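Local coordinates for protein gamma-glutamyltranspeptidase (Streptomyces lincolnensis, PDB 6J3A) that is an LmbA-like gamma-glutamyltranspeptidase homologue of the Ntn-hydrolase clan that probably cleaves a C-C bond in antibiotic precursor biosynthesis, rather than transferring gamma-glutamyl groups, at residues G56-V61 with A107-F112. Residues are numbered along the deposited sequence; the frame is centred on the assembly and turned at random.
Sequences GPAGEV and AVPGAF
Gly-59 O carries the direct polar contact, accepting two backbone N-H groups, one from Gly-110 just before helix 111-122 and one from Ala-111, its first residue. Gly-110 N lies 3.1 Å from Gly-59 O, almost in line with the carbonyl (C=O...N 162°). Ala-111 N, also 3.1 Å from Gly-59 O, approaches well off the carbonyl axis and tilted from its plane, with the straighter N-H...O angle of 160°. Water 1 donates to the same oxygen over a longer distance and also to Pro-57 O, while accepting from Phe-112 N at 3.0 Å. Two consecutive N-H groups of the first helical turn, Ala-111 and Phe-112, thus end on the 56-61 loop, one directly and one through solvent. The loop begins with a type I beta turn from Gly-56 to Gly-59, closed by Gly-59 N to Gly-56 O. In this Ntn-type fold the contact ties the loop that leads from helix 36-50 into strand 61-66 to the beginning of helix 111-122, and every touching residue is buried. Further along, water 2 donates to both Ala-58 O and Ala-107 O, and water 3 donates to Glu-60 OE1 and accepts from Ala-107 N. The other carboxylate oxygen, Glu-60 OE2, forms a salt bridge with Arg-459. Ala-111 CB makes van der Waals contact, at 3.4 Å, with Gly-59 O, the oxygen that the N-H groups bind. Apolar pairs flank these bonds: Ala-58 CB meets Pro-109 CG at 3.9 Å, and Val-61 CG1, set between its own N and carbonyl carbon (chi1 63°), lies 4.0 Å from Ala-111 CB.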
loop_
_atom_site.group_PDB
_atom_site.type_symbol
_atom_site.label_atom_id
_atom_site.label_comp_id
_atom_site.label_asym_id
_atom_site.label_seq_id
_atom_site.Cartn_x
_atom_site.Cartn_y
_atom_site.Cartn_z
ATOM N N GLY A 56 -8.316 -20.441 9.125
ATOM C CA GLY A 56 -8.226 -20.600 10.562
ATOM C C GLY A 56 -7.156 -21.619 10.895
ATOM O O GLY A 56 -6.662 -22.289 9.996
ATOM N N PRO A 57 -6.786 -21.738 12.180
ATOM C CA PRO A 57 -5.662 -22.586 12.588
ATOM C C PRO A 57 -5.797 -24.100 12.320
ATOM O O PRO A 57 -4.784 -24.764 12.118
ATOM C CB PRO A 57 -5.535 -22.309 14.098
ATOM C CG PRO A 57 -6.198 -20.999 14.308
ATOM C CD PRO A 57 -7.328 -20.981 13.322
ATOM N N ALA A 58 -7.024 -24.624 12.303
ATOM C CA ALA A 58 -7.273 -26.047 12.023
ATOM C C ALA A 58 -7.542 -26.336 10.538
ATOM O O ALA A 58 -8.037 -27.409 10.183
ATOM C CB ALA A 58 -8.421 -26.554 12.876
ATOM N N GLY A 59 -7.202 -25.383 9.674
ATOM C CA GLY A 59 -7.255 -25.568 8.230
ATOM C C GLY A 59 -5.960 -26.153 7.681
ATOM O O GLY A 59 -5.318 -26.992 8.326
ATOM N N GLU A 60 -5.575 -25.681 6.495
ATOM C CA GLU A 60 -4.495 -26.268 5.694
ATOM C C GLU A 60 -3.633 -25.204 5.085
ATOM O O GLU A 60 -4.033 -24.054 5.019
ATOM C CB GLU A 60 -5.068 -27.054 4.517
ATOM C CG GLU A 60 -6.034 -28.134 4.926
ATOM C CD GLU A 60 -7.497 -27.795 4.802
ATOM O OE1 GLU A 60 -8.260 -28.633 5.294
ATOM O OE2 GLU A 60 -7.893 -26.748 4.240
ATOM N N VAL A 61 -2.469 -25.617 4.591
ATOM C CA VAL A 61 -1.607 -24.746 3.803
ATOM C C VAL A 61 -0.558 -25.561 3.027
ATOM O O VAL A 61 0.139 -26.379 3.617
ATOM C CB VAL A 61 -0.917 -23.663 4.679
ATOM C CG1 VAL A 61 0.020 -24.266 5.716
ATOM C CG2 VAL A 61 -0.165 -22.672 3.809
ATOM N N ALA A 107 -10.734 -32.727 7.236
ATOM C CA ALA A 107 -9.506 -33.513 7.128
ATOM C C ALA A 107 -8.717 -33.283 8.408
ATOM O O ALA A 107 -9.048 -32.379 9.172
ATOM C CB ALA A 107 -8.703 -33.082 5.917
ATOM N N VAL A 108 -7.681 -34.084 8.649
ATOM C CA VAL A 108 -6.797 -33.861 9.805
ATOM C C VAL A 108 -6.218 -32.447 9.643
ATOM O O VAL A 108 -5.730 -32.122 8.572
ATOM C CB VAL A 108 -5.632 -34.886 9.879
ATOM C CG1 VAL A 108 -4.658 -34.538 11.003
ATOM C CG2 VAL A 108 -6.146 -36.303 10.084
ATOM N N PRO A 109 -6.304 -31.591 10.677
ATOM C CA PRO A 109 -5.735 -30.241 10.507
ATOM C C PRO A 109 -4.238 -30.258 10.220
ATOM O O PRO A 109 -3.481 -30.868 10.973
ATOM C CB PRO A 109 -6.026 -29.563 11.841
ATOM C CG PRO A 109 -7.250 -30.252 12.341
ATOM C CD PRO A 109 -7.161 -31.676 11.870
ATOM N N GLY A 110 -3.830 -29.613 9.132
ATOM C CA GLY A 110 -2.445 -29.682 8.654
ATOM C C GLY A 110 -1.616 -28.412 8.724
ATOM O O GLY A 110 -0.380 -28.465 8.730
ATOM N N ALA A 111 -2.287 -27.267 8.779
ATOM C CA ALA A 111 -1.614 -25.977 8.759
ATOM C C ALA A 111 -0.687 -25.755 9.949
ATOM O O ALA A 111 0.439 -25.309 9.777
ATOM C CB ALA A 111 -2.641 -24.861 8.685
ATOM N N PHE A 112 -1.156 -26.057 11.149
ATOM C CA PHE A 112 -0.365 -25.765 12.329
ATOM C C PHE A 112 1.001 -26.438 12.294
ATOM O O PHE A 112 2.025 -25.775 12.453
ATOM C CB PHE A 112 -1.071 -26.153 13.615
ATOM C CG PHE A 112 -0.282 -25.784 14.837
ATOM C CD1 PHE A 112 -0.318 -24.496 15.333
ATOM C CD2 PHE A 112 0.542 -26.714 15.457
ATOM C CE1 PHE A 112 0.434 -24.146 16.447
ATOM C CE2 PHE A 112 1.292 -26.375 16.571
ATOM C CZ PHE A 112 1.242 -25.085 17.063
HETATM O O HOH W 1 -4.024 -27.059 11.339
HETATM O O HOH W 2 -9.273 -29.625 9.326
HETATM O O HOH W 3 -10.028 -29.921 6.573
#